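Local coordinates for protein 6-phosphogluconolactonase (Leishmania braziliensis, PDB 3CSS) that probably hydrolyses 6-phosphogluconolactone to 6-phosphogluconate, the second step of the oxidative stage of the pentose phosphate pathway, at residues 74-79 / 105-110; 125-130 / 186-191; 176-181 / 201-206. All coordinates share one frame; numbering follows the deposited sequence.

Contact 1 of 3, residues 74-79 / 105-110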
ATOM      1  N   GLY A  74      -4.117   2.081   0.265  1.00 20.90           N
ATOM      2  CA  GLY A  74      -2.825   2.552   0.771  1.00 21.40           C
ATOM      3  C   GLY A  74      -2.204   3.730   0.016  1.00 22.73           C
ATOM      4  O   GLY A  74      -1.423   4.481   0.581  1.00 23.62           O
ATOM      5  N   ASP A  75      -2.563   3.879  -1.251  1.00 22.76           N
ATOM      6  CA  ASP A  75      -2.259   5.062  -2.019  1.00 23.80           C
ATOM      7  C   ASP A  75      -3.217   5.145  -3.177  1.00 23.53           C
ATOM      8  O   ASP A  75      -3.871   4.158  -3.535  1.00 24.83           O
ATOM      9  CB  ASP A  75      -0.808   5.091  -2.503  1.00 23.93           C
ATOM     10  CG  ASP A  75      -0.530   4.119  -3.651  1.00 26.03           C
ATOM     11  OD1 ASP A  75      -0.592   2.880  -3.441  1.00 28.08           O
ATOM     12  OD2 ASP A  75      -0.179   4.597  -4.753  1.00 30.15           O
ATOM     13  N   GLU A  76      -3.311   6.327  -3.756  1.00 23.99           N
ATOM     14  CA  GLU A  76      -4.261   6.526  -4.847  1.00 24.09           C
ATOM     15  C   GLU A  76      -3.822   7.622  -5.791  1.00 24.37           C
ATOM     16  O   GLU A  76      -3.246   8.634  -5.387  1.00 24.44           O
ATOM     17  CB  GLU A  76      -5.672   6.773  -4.294  1.00 23.68           C
ATOM     18  CG  GLU A  76      -6.765   7.033  -5.334  1.00 22.31           C
ATOM     19  CD  GLU A  76      -6.993   5.863  -6.296  1.00 24.24           C
ATOM     20  OE1 GLU A  76      -6.031   5.453  -6.982  1.00 24.46           O
ATOM     21  OE2 GLU A  76      -8.156   5.391  -6.403  1.00 24.70           O
ATOM     22  N   ARG A  77      -4.104   7.387  -7.061  1.00 24.20           N
ATOM     23  CA  ARG A  77      -3.970   8.391  -8.100  1.00 24.59           C
ATOM     24  C   ARG A  77      -5.172   9.323  -8.045  1.00 24.85           C
ATOM     25  O   ARG A  77      -6.322   8.852  -8.059  1.00 24.92           O
ATOM     26  CB  ARG A  77      -3.924   7.699  -9.467  1.00 25.12           C
ATOM     27  CG  ARG A  77      -2.718   6.822  -9.699  1.00 25.21           C
ATOM     28  CD  ARG A  77      -2.895   5.396  -9.164  1.00 26.16           C
ATOM     29  NE  ARG A  77      -1.754   4.532  -9.473  1.00 25.59           N
ATOM     30  CZ  ARG A  77      -1.613   3.782 -10.561  1.00 26.02           C
ATOM     31  NH1 ARG A  77      -2.526   3.778 -11.516  1.00 26.86           N
ATOM     32  NH2 ARG A  77      -0.513   3.028 -10.709  1.00 27.14           N
ATOM     33  N   LEU A  78      -4.940  10.637  -8.038  1.00 24.39           N
ATOM     34  CA  LEU A  78      -6.042  11.601  -7.895  1.00 24.84           C
ATOM     35  C   LEU A  78      -6.749  11.829  -9.223  1.00 25.57           C
ATOM     36  O   LEU A  78      -6.689  12.910  -9.836  1.00 25.85           O
ATOM     37  CB  LEU A  78      -5.559  12.898  -7.259  1.00 25.01           C
ATOM     38  CG  LEU A  78      -4.992  12.680  -5.849  1.00 25.45           C
ATOM     39  CD1 LEU A  78      -4.515  13.988  -5.240  1.00 26.01           C
ATOM     40  CD2 LEU A  78      -6.012  11.978  -4.941  1.00 27.72           C
ATOM     41  N   LEU A  79      -7.402  10.755  -9.655  1.00 26.87           N
ATOM     42  CA  LEU A  79      -8.271  10.722 -10.819  1.00 27.59           C
ATOM     43  C   LEU A  79      -9.676  10.338 -10.320  1.00 28.30           C
ATOM     44  O   LEU A  79      -9.844   9.937  -9.171  1.00 28.16           O
ATOM     45  CB  LEU A  79      -7.733   9.687 -11.817  1.00 27.48           C
ATOM     46  CG  LEU A  79      -6.299   9.914 -12.319  1.00 27.79           C
ATOM     47  CD1 LEU A  79      -5.673   8.624 -12.826  1.00 28.30           C
ATOM     48  CD2 LEU A  79      -6.243  11.002 -13.393  1.00 28.18           C
ATOM     49  N   ILE A 105     -13.413   2.149   3.038  1.00 25.79           N
ATOM     50  CA  ILE A 105     -13.223   3.570   3.282  1.00 27.09           C
ATOM     51  C   ILE A 105     -12.881   4.265   1.967  1.00 27.98           C
ATOM     52  O   ILE A 105     -11.889   3.927   1.306  1.00 29.68           O
ATOM     53  CB  ILE A 105     -12.132   3.823   4.355  1.00 26.89           C
ATOM     54  CG1 ILE A 105     -12.443   3.041   5.644  1.00 28.10           C
ATOM     55  CG2 ILE A 105     -11.988   5.309   4.652  1.00 26.29           C
ATOM     56  CD1 ILE A 105     -13.785   3.321   6.264  1.00 28.33           C
ATOM     57  N   SER A 106     -13.715   5.216   1.565  1.00 28.92           N
ATOM     58  CA  SER A 106     -13.521   5.899   0.293  1.00 29.71           C
ATOM     59  C   SER A 106     -12.635   7.131   0.439  1.00 29.21           C
ATOM     60  O   SER A 106     -12.583   7.758   1.500  1.00 29.57           O
ATOM     61  CB  SER A 106     -14.871   6.303  -0.306  1.00 29.81           C
ATOM     62  OG  SER A 106     -15.533   7.235   0.509  1.00 32.59           O
ATOM     63  N   ILE A 107     -11.943   7.466  -0.647  1.00 29.51           N
ATOM     64  CA  ILE A 107     -11.197   8.716  -0.767  1.00 29.39           C
ATOM     65  C   ILE A 107     -12.032   9.668  -1.619  1.00 29.80           C
ATOM     66  O   ILE A 107     -12.482   9.301  -2.703  1.00 30.26           O
ATOM     67  CB  ILE A 107      -9.818   8.519  -1.448  1.00 28.94           C
ATOM     68  CG1 ILE A 107      -8.936   7.573  -0.620  1.00 28.65           C
ATOM     69  CG2 ILE A 107      -9.110   9.864  -1.622  1.00 29.58           C
ATOM     70  CD1 ILE A 107      -7.619   7.173  -1.301  1.00 28.85           C
ATOM     71  N   ASP A 108     -12.223  10.885  -1.123  1.00 30.44           N
ATOM     72  CA  ASP A 108     -12.902  11.947  -1.857  1.00 30.42           C
ATOM     73  C   ASP A 108     -11.871  12.742  -2.666  1.00 30.40           C
ATOM     74  O   ASP A 108     -11.103  13.507  -2.098  1.00 30.12           O
ATOM     75  CB  ASP A 108     -13.646  12.846  -0.862  1.00 31.14           C
ATOM     76  CG  ASP A 108     -14.480  13.904  -1.529  1.00 31.53           C
ATOM     77  OD1 ASP A 108     -14.521  13.961  -2.779  1.00 32.85           O
ATOM     78  OD2 ASP A 108     -15.107  14.686  -0.781  1.00 32.72           O
ATOM     79  N   ARG A 109     -11.852  12.560  -3.987  1.00 30.40           N
ATOM     80  CA  ARG A 109     -10.803  13.163  -4.837  1.00 30.99           C
ATOM     81  C   ARG A 109     -11.147  14.493  -5.443  1.00 31.17           C
ATOM     82  O   ARG A 109     -10.296  15.122  -6.058  1.00 31.43           O
ATOM     83  CB  ARG A 109     -10.447  12.265  -6.031  1.00 31.69           C
ATOM     84  CG  ARG A 109     -10.155  10.853  -5.702  1.00 32.06           C
ATOM     85  CD  ARG A 109     -11.353   9.975  -5.948  1.00 31.25           C
ATOM     86  NE  ARG A 109     -11.159   8.698  -5.272  1.00 30.24           N
ATOM     87  CZ  ARG A 109     -10.431   7.703  -5.758  1.00 26.63           C
ATOM     88  NH1 ARG A 109      -9.830   7.815  -6.927  1.00 26.35           N
ATOM     89  NH2 ARG A 109     -10.303   6.598  -5.048  1.00 26.76           N
ATOM     90  N   ARG A 110     -12.395  14.916  -5.281  1.00 30.78           N
ATOM     91  CA  ARG A 110     -12.964  16.094  -5.955  0.50 31.47           C
ATOM     92  C   ARG A 110     -12.106  17.347  -5.859  1.00 31.13           C
ATOM     93  O   ARG A 110     -11.963  18.105  -6.810  1.00 32.03           O
ATOM     94  CB  ARG A 110     -14.323  16.430  -5.339  0.50 31.60           C
ATOM     95  CG  ARG A 110     -15.528  15.833  -6.038  0.50 33.01           C
ATOM     96  CD  ARG A 110     -16.658  16.832  -5.965  0.50 33.49           C
ATOM     97  NE  ARG A 110     -16.140  18.169  -6.238  0.50 33.83           N
ATOM     98  CZ  ARG A 110     -16.111  18.721  -7.444  0.50 34.41           C
ATOM     99  NH1 ARG A 110     -16.607  18.063  -8.482  0.50 34.84           N
ATOM    100  NH2 ARG A 110     -15.605  19.932  -7.608  0.50 35.07           N
TER

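Contact 2 of 3, residues 125-130 / 186-191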
ATOM      1  N   GLY A 125      -4.389  21.030  -3.947  1.00 28.26           N
ATOM      2  CA  GLY A 125      -5.489  20.092  -4.129  1.00 27.99           C
ATOM      3  C   GLY A 125      -5.190  18.702  -3.594  1.00 27.39           C
ATOM      4  O   GLY A 125      -6.062  18.070  -3.000  1.00 27.60           O
ATOM      5  N   ALA A 126      -3.969  18.214  -3.820  1.00 27.14           N
ATOM      6  CA  ALA A 126      -3.534  16.936  -3.264  1.00 26.79           C
ATOM      7  C   ALA A 126      -3.587  16.947  -1.726  1.00 26.16           C
ATOM      8  O   ALA A 126      -4.093  16.013  -1.118  1.00 26.38           O
ATOM      9  CB  ALA A 126      -2.108  16.572  -3.778  1.00 26.26           C
ATOM     10  N   TRP A 127      -3.063  17.994  -1.101  1.00 26.48           N
ATOM     11  CA  TRP A 127      -3.149  18.134   0.356  1.00 25.98           C
ATOM     12  C   TRP A 127      -4.585  18.172   0.860  1.00 26.06           C
ATOM     13  O   TRP A 127      -4.880  17.596   1.900  1.00 25.86           O
ATOM     14  CB  TRP A 127      -2.407  19.376   0.846  1.00 25.85           C
ATOM     15  CG  TRP A 127      -0.941  19.153   1.159  1.00 25.11           C
ATOM     16  CD1 TRP A 127       0.116  19.826   0.633  1.00 25.58           C
ATOM     17  CD2 TRP A 127      -0.388  18.198   2.080  1.00 25.25           C
ATOM     18  NE1 TRP A 127       1.296  19.353   1.163  1.00 26.29           N
ATOM     19  CE2 TRP A 127       1.015  18.348   2.049  1.00 26.22           C
ATOM     20  CE3 TRP A 127      -0.941  17.224   2.925  1.00 24.78           C
ATOM     21  CZ2 TRP A 127       1.865  17.578   2.832  1.00 24.85           C
ATOM     22  CZ3 TRP A 127      -0.092  16.458   3.699  1.00 24.69           C
ATOM     23  CH2 TRP A 127       1.295  16.633   3.644  1.00 24.81           C
ATOM     24  N   ALA A 128      -5.466  18.855   0.137  1.00 26.46           N
ATOM     25  CA  ALA A 128      -6.868  18.919   0.529  1.00 26.24           C
ATOM     26  C   ALA A 128      -7.470  17.508   0.592  1.00 26.51           C
ATOM     27  O   ALA A 128      -8.157  17.167   1.558  1.00 26.76           O
ATOM     28  CB  ALA A 128      -7.643  19.806  -0.432  1.00 26.49           C
ATOM     29  N   VAL A 129      -7.189  16.691  -0.428  1.00 26.01           N
ATOM     30  CA  VAL A 129      -7.643  15.288  -0.456  1.00 26.10           C
ATOM     31  C   VAL A 129      -6.982  14.455   0.662  1.00 26.32           C
ATOM     32  O   VAL A 129      -7.668  13.710   1.359  1.00 26.31           O
ATOM     33  CB  VAL A 129      -7.391  14.627  -1.838  1.00 26.28           C
ATOM     34  CG1 VAL A 129      -7.757  13.145  -1.812  1.00 25.08           C
ATOM     35  CG2 VAL A 129      -8.166  15.356  -2.928  1.00 25.33           C
ATOM     36  N   ALA A 130      -5.669  14.612   0.842  1.00 26.50           N
ATOM     37  CA  ALA A 130      -4.928  13.924   1.906  1.00 26.89           C
ATOM     38  C   ALA A 130      -5.523  14.190   3.285  1.00 27.19           C
ATOM     39  O   ALA A 130      -5.704  13.268   4.083  1.00 26.63           O
ATOM     40  CB  ALA A 130      -3.435  14.329   1.887  1.00 27.27           C
ATOM     41  N   VAL A 186      -1.668  10.730   6.159  1.00 15.48           N
ATOM     42  CA  VAL A 186      -1.736  10.686   4.700  1.00 14.80           C
ATOM     43  C   VAL A 186      -0.910  11.840   4.147  1.00 14.91           C
ATOM     44  O   VAL A 186      -1.100  13.003   4.541  1.00 16.18           O
ATOM     45  CB  VAL A 186      -3.205  10.804   4.176  1.00 14.08           C
ATOM     46  CG1 VAL A 186      -3.262  10.668   2.674  1.00 14.81           C
ATOM     47  CG2 VAL A 186      -4.099   9.791   4.843  1.00 16.92           C
ATOM     48  N   SER A 187       0.016  11.518   3.251  1.00 15.71           N
ATOM     49  CA  SER A 187       0.871  12.516   2.635  1.00 15.45           C
ATOM     50  C   SER A 187       0.600  12.549   1.126  1.00 15.44           C
ATOM     51  O   SER A 187      -0.349  11.932   0.642  1.00 15.91           O
ATOM     52  CB  SER A 187       2.329  12.178   2.923  1.00 15.97           C
ATOM     53  OG  SER A 187       3.206  13.241   2.572  1.00 17.12           O
ATOM     54  N   VAL A 188       1.433  13.286   0.402  1.00 14.91           N
ATOM     55  CA  VAL A 188       1.213  13.570  -1.002  1.00 15.19           C
ATOM     56  C   VAL A 188       2.502  13.435  -1.812  1.00 15.38           C
ATOM     57  O   VAL A 188       3.608  13.562  -1.277  1.00 15.00           O
ATOM     58  CB  VAL A 188       0.638  15.000  -1.165  1.00 15.18           C
ATOM     59  CG1 VAL A 188      -0.680  15.103  -0.399  1.00 15.16           C
ATOM     60  CG2 VAL A 188       1.629  16.064  -0.705  1.00 15.03           C
ATOM     61  N   SER A 189       2.355  13.212  -3.109  1.00 15.11           N
ATOM     62  CA  SER A 189       3.500  13.124  -3.995  1.00 15.51           C
ATOM     63  C   SER A 189       3.078  13.232  -5.434  1.00 15.89           C
ATOM     64  O   SER A 189       1.925  12.979  -5.760  1.00 15.67           O
ATOM     65  CB  SER A 189       4.162  11.768  -3.833  1.00 16.25           C
ATOM     66  OG  SER A 189       3.249  10.761  -4.222  1.00 15.56           O
ATOM     67  N   PHE A 190       4.041  13.583  -6.274  1.00 16.43           N
ATOM     68  CA  PHE A 190       3.933  13.423  -7.722  1.00 16.59           C
ATOM     69  C   PHE A 190       4.938  12.321  -8.118  1.00 16.26           C
ATOM     70  O   PHE A 190       6.025  12.202  -7.518  1.00 16.87           O
ATOM     71  CB  PHE A 190       4.256  14.747  -8.448  1.00 16.47           C
ATOM     72  CG  PHE A 190       3.744  14.797  -9.860  1.00 16.48           C
ATOM     73  CD1 PHE A 190       2.423  15.154 -10.099  1.00 16.54           C
ATOM     74  CD2 PHE A 190       4.561  14.463 -10.938  1.00 17.26           C
ATOM     75  CE1 PHE A 190       1.915  15.195 -11.378  1.00 17.06           C
ATOM     76  CE2 PHE A 190       4.070  14.493 -12.230  1.00 17.43           C
ATOM     77  CZ  PHE A 190       2.737  14.883 -12.455  1.00 18.10           C
ATOM     78  N   PRO A 191       4.577  11.485  -9.099  1.00 16.15           N
ATOM     79  CA  PRO A 191       5.511  10.431  -9.476  1.00 15.66           C
ATOM     80  C   PRO A 191       6.872  10.924  -9.939  1.00 15.64           C
ATOM     81  O   PRO A 191       7.020  12.051 -10.420  1.00 14.85           O
ATOM     82  CB  PRO A 191       4.801   9.678 -10.615  1.00 15.35           C
ATOM     83  CG  PRO A 191       3.728  10.591 -11.070  1.00 17.44           C
ATOM     84  CD  PRO A 191       3.331  11.413  -9.878  1.00 16.59           C
TER

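Contact 3 of 3, residues 176-181 / 201-206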
ATOM      1  N   SER A 176       9.817  13.405  -3.197  1.00 21.67           N
ATOM      2  CA  SER A 176       8.465  13.908  -2.957  1.00 20.55           C
ATOM      3  C   SER A 176       8.305  14.351  -1.498  1.00 19.20           C
ATOM      4  O   SER A 176       9.104  13.982  -0.630  1.00 17.24           O
ATOM      5  CB  SER A 176       7.426  12.820  -3.258  1.00 20.10           C
ATOM      6  OG  SER A 176       7.473  11.762  -2.296  1.00 20.55           O
ATOM      7  N   VAL A 177       7.242  15.108  -1.216  1.00 18.20           N
ATOM      8  CA  VAL A 177       6.868  15.418   0.158  1.00 18.21           C
ATOM      9  C   VAL A 177       6.787  14.145   1.032  1.00 17.20           C
ATOM     10  O   VAL A 177       7.356  14.103   2.123  1.00 17.51           O
ATOM     11  CB  VAL A 177       5.515  16.204   0.220  1.00 18.25           C
ATOM     12  CG1 VAL A 177       4.988  16.227   1.636  1.00 18.21           C
ATOM     13  CG2 VAL A 177       5.710  17.619  -0.307  1.00 19.76           C
ATOM     14  N   ALA A 178       6.129  13.108   0.510  1.00 16.42           N
ATOM     15  CA  ALA A 178       5.913  11.851   1.242  1.00 15.69           C
ATOM     16  C   ALA A 178       7.212  11.175   1.651  1.00 15.45           C
ATOM     17  O   ALA A 178       7.275  10.502   2.665  1.00 15.72           O
ATOM     18  CB  ALA A 178       5.067  10.902   0.402  1.00 15.01           C
ATOM     19  N   ALA A 179       8.261  11.327   0.846  1.00 15.62           N
ATOM     20  CA  ALA A 179       9.518  10.656   1.141  1.00 15.64           C
ATOM     21  C   ALA A 179      10.121  11.057   2.480  1.00 17.08           C
ATOM     22  O   ALA A 179      10.870  10.284   3.063  1.00 17.42           O
ATOM     23  CB  ALA A 179      10.518  10.901   0.012  1.00 16.27           C
ATOM     24  N   THR A 180       9.835  12.280   2.945  1.00 17.59           N
ATOM     25  CA  THR A 180      10.360  12.764   4.223  1.00 18.91           C
ATOM     26  C   THR A 180       9.259  13.254   5.162  1.00 19.10           C
ATOM     27  O   THR A 180       9.547  13.927   6.166  1.00 20.61           O
ATOM     28  CB  THR A 180      11.425  13.885   4.024  1.00 19.19           C
ATOM     29  OG1 THR A 180      10.848  15.004   3.304  1.00 22.23           O
ATOM     30  CG2 THR A 180      12.624  13.343   3.265  1.00 17.50           C
ATOM     31  N   ASP A 181       8.019  12.863   4.891  1.00 19.22           N
ATOM     32  CA  ASP A 181       6.899  13.311   5.711  1.00 19.50           C
ATOM     33  C   ASP A 181       6.783  12.414   6.913  1.00 20.78           C
ATOM     34  O   ASP A 181       6.348  11.270   6.792  1.00 20.65           O
ATOM     35  CB  ASP A 181       5.600  13.307   4.913  1.00 18.89           C
ATOM     36  CG  ASP A 181       4.437  13.959   5.663  1.00 20.10           C
ATOM     37  OD1 ASP A 181       4.475  14.040   6.917  1.00 20.56           O
ATOM     38  OD2 ASP A 181       3.480  14.386   4.985  1.00 18.27           O
ATOM     39  N   ARG A 201      -0.720  12.279  -6.210  1.00 16.67           N
ATOM     40  CA  ARG A 201      -1.069  11.136  -5.379  1.00 15.98           C
ATOM     41  C   ARG A 201      -1.337  11.520  -3.929  1.00 15.97           C
ATOM     42  O   ARG A 201      -0.811  12.515  -3.406  1.00 16.92           O
ATOM     43  CB  ARG A 201       0.063  10.071  -5.367  1.00 15.87           C
ATOM     44  CG  ARG A 201       0.724   9.791  -6.710  1.00 15.50           C
ATOM     45  CD  ARG A 201      -0.238   9.174  -7.696  1.00 16.69           C
ATOM     46  NE  ARG A 201       0.392   8.827  -8.971  1.00 17.19           N
ATOM     47  CZ  ARG A 201       1.028   7.681  -9.206  1.00 18.88           C
ATOM     48  NH1 ARG A 201       1.123   6.752  -8.273  1.00 19.31           N
ATOM     49  NH2 ARG A 201       1.572   7.460 -10.396  1.00 16.72           N
ATOM     50  N   VAL A 202      -2.131  10.685  -3.271  1.00 16.26           N
ATOM     51  CA  VAL A 202      -2.114  10.609  -1.826  1.00 15.77           C
ATOM     52  C   VAL A 202      -1.594   9.229  -1.443  1.00 16.39           C
ATOM     53  O   VAL A 202      -1.749   8.253  -2.203  1.00 15.63           O
ATOM     54  CB  VAL A 202      -3.486  10.885  -1.189  1.00 17.17           C
ATOM     55  CG1 VAL A 202      -3.908  12.328  -1.472  1.00 15.89           C
ATOM     56  CG2 VAL A 202      -4.518   9.939  -1.697  1.00 16.27           C
ATOM     57  N   THR A 203      -0.957   9.169  -0.280  1.00 15.74           N
ATOM     58  CA  THR A 203      -0.354   7.931   0.201  1.00 14.79           C
ATOM     59  C   THR A 203      -0.399   7.861   1.725  1.00 14.56           C
ATOM     60  O   THR A 203      -0.266   8.874   2.397  1.00 13.48           O
ATOM     61  CB  THR A 203       1.130   7.798  -0.296  1.00 15.82           C
ATOM     62  OG1 THR A 203       1.634   6.501   0.043  1.00 15.27           O
ATOM     63  CG2 THR A 203       2.029   8.904   0.262  1.00 14.41           C
ATOM     64  N   LEU A 204      -0.597   6.660   2.254  1.00 15.02           N
ATOM     65  CA  LEU A 204      -0.233   6.397   3.627  1.00 15.35           C
ATOM     66  C   LEU A 204       1.235   6.788   3.794  1.00 15.27           C
ATOM     67  O   LEU A 204       2.054   6.606   2.877  1.00 15.22           O
ATOM     68  CB  LEU A 204      -0.466   4.934   3.984  1.00 16.31           C
ATOM     69  CG  LEU A 204      -1.911   4.434   3.979  1.00 16.02           C
ATOM     70  CD1 LEU A 204      -1.982   2.954   4.356  1.00 16.32           C
ATOM     71  CD2 LEU A 204      -2.825   5.320   4.866  1.00 17.97           C
ATOM     72  N   SER A 205       1.556   7.349   4.959  1.00 15.02           N
ATOM     73  CA  SER A 205       2.907   7.799   5.236  1.00 15.18           C
ATOM     74  C   SER A 205       3.796   6.650   5.666  1.00 14.85           C
ATOM     75  O   SER A 205       3.318   5.578   6.002  1.00 15.31           O
ATOM     76  CB  SER A 205       2.871   8.859   6.341  1.00 14.93           C
ATOM     77  OG  SER A 205       2.382   8.279   7.547  1.00 15.81           O
ATOM     78  N   LYS A 206       5.104   6.883   5.660  1.00 15.42           N
ATOM     79  CA  LYS A 206       6.059   5.908   6.193  1.00 15.89           C
ATOM     80  C   LYS A 206       5.650   5.446   7.588  1.00 16.27           C
ATOM     81  O   LYS A 206       5.731   4.267   7.907  1.00 16.95           O
ATOM     82  CB  LYS A 206       7.469   6.504   6.233  1.00 17.02           C
ATOM     83  CG  LYS A 206       8.046   6.803   4.878  1.00 16.54           C
ATOM     84  CD  LYS A 206       9.504   7.278   4.937  1.00 19.65           C
ATOM     85  CE  LYS A 206       9.659   8.555   5.704  1.00 20.73           C
ATOM     86  NZ  LYS A 206      11.117   8.967   5.765  1.00 22.98           N
TER
HETATM   87  O   HOH W   1       5.689   9.586   4.626  1.00 22.06           O

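Contact 1 of 3, residues 74-79 / 105-110
A buried salt bridge between E76 and R109 fastens the C-terminal end of strand 69-77 to the loop that follows helix 87-96, in the Rossmann-like fold of the glucosamine-6-phosphate isomerase/6-phosphogluconolactonase family. With CG anti to the backbone N (chi1 179°) and a bend at chi2, E76 brings its carboxylate to the guanidinium. The guanidinium group meets the carboxylate end-on, and both of its terminal nitrogens go to the same oxygen: R109 NH2 lies 2.8 Å from E76 OE2 and R109 NH1 3.0 Å from that atom. NH2 uses the anti lone pair of OE2, whereas NH1 comes from above the carboxylate plane; the two flat groups are turned 75° against each other. The other hydrogen of NH1 goes to the main chain, with R109 NH1 3.1 Å from L79 O in a fairly straight bond (158°). Within its own loop, R109 NE donates to I107 O at 3.0 Å. All three acceptors lie close to the guanidinium plane, which fixes the rotation of the group. L78, at the centre of an inverse gamma turn, brings its CD2 to 4.4 Å from R109 CG. I107 CD1 packs on E76 CB at 3.6 Å. E76 OE2 also accepts from the backbone N of F88, and OE1 from those of R77 and N87, so the carboxylate is held at both oxygens. I107 reaches V129 and Y133 of helix 123-140, L78 touches A126 there, and the strand pairs with strand 201-204 through E76 and V202.

Contact 2 of 3, residues 125-130 / 186-191
V188 is set against the indole of W127 at about a right angle, its CG2 methyl over one face of the ring. That methyl lies 3.9 Å from the centroid of the five-membered ring, 21° off the normal, a CH-pi contact; its nearest ring atom is W127 CE2, at 3.6 Å from V188 CG2. With chi1 at -59°, CG2 sits between the backbone N and the carbonyl carbon of V188, and the other methyl, CG1, is directed at the helix, 3.7 Å from A130 CB and 4.0 Å from A126 CB. The far end of the indole continues along the strand, where W127 CZ3 comes to 3.7 Å from V186 O; the S187 hydroxyl nearby is bonded to D181. V186 meets the helix one turn on from A126: its CG1 is 3.7 Å from A130 CB. The small alanines let helix 123-140 lie close to edge strand 186-189, the axes of the short segments approaching to 7.7 Å and running nearly antiparallel at 158°. V202 of the adjoining strand also touches A130, and H184 meets the indole from outside the two segments. With no hydrogen bond between the segments, the helix is held on the strand by shape, through methyl groups, an aromatic face and close carbonyl contacts.

Contact 3 of 3, residues 176-181 / 201-206
K206 extends its side chain to the backbone of residues 176-181, where its ammonium group donates to a carbonyl, with K206 NZ 3.0 Å from A179 O. The chain leaves with CG beside the backbone N and continues extended, then folds at chi3 (-62°), which swings CE and NZ round to the carbonyl; K206 CE is 3.4 Å from A179 O. NZ approaches tilted 32° from the carbonyl plane. The ammonium group also forms a salt bridge with E182, the next residue after 176-181. At the other end of the contact the approach is apolar: A178 CB touches T203 CG2 at 3.6 Å. In T203 the hydroxyl is trans to the backbone N (chi1 -173°), which sets T203 OG1 2.9 Å from L204 O, while S171 N also bonds to it, and leaves the methyl to face the alanine.

These residues join the loop between strands 158-162 and 186-189 to the point where strand 201-204 passes into helix 206-211. S205 is the N-cap of that helix, and its hydroxyl also bonds to H184 O. A water bridges the two segments beside it, donating to A178 O at 2.7 Å and to D181 O at 2.8 Å and accepting from the first amide of the helix, K206 N, at 3.0 Å. S176 forms an ST motif at the start of 176-181, its OG accepting from A179 N, and D181 OD2 bonds to H184 as well as S187.

From the N terminus, contact 1 comes first: it closes the loop that leaves strand 69-77, passes through helix 87-96 and returns just before helix 110-113. Contact 2 opens only after this, at helix 123-140, and closes at edge strand 186-189. Contact 3 begins within that span, at 176-181, and ends beyond it on strand 201-204, so contacts 2 and 3 cross. Strands 69-77, 201-204 and 186-189 are successive neighbours in the mixed sheet, and each contact uses one of them. Backbone pairing of G74 with L204 joins contacts 1 and 3, and that of S189 with R201 joins contacts 2 and 3.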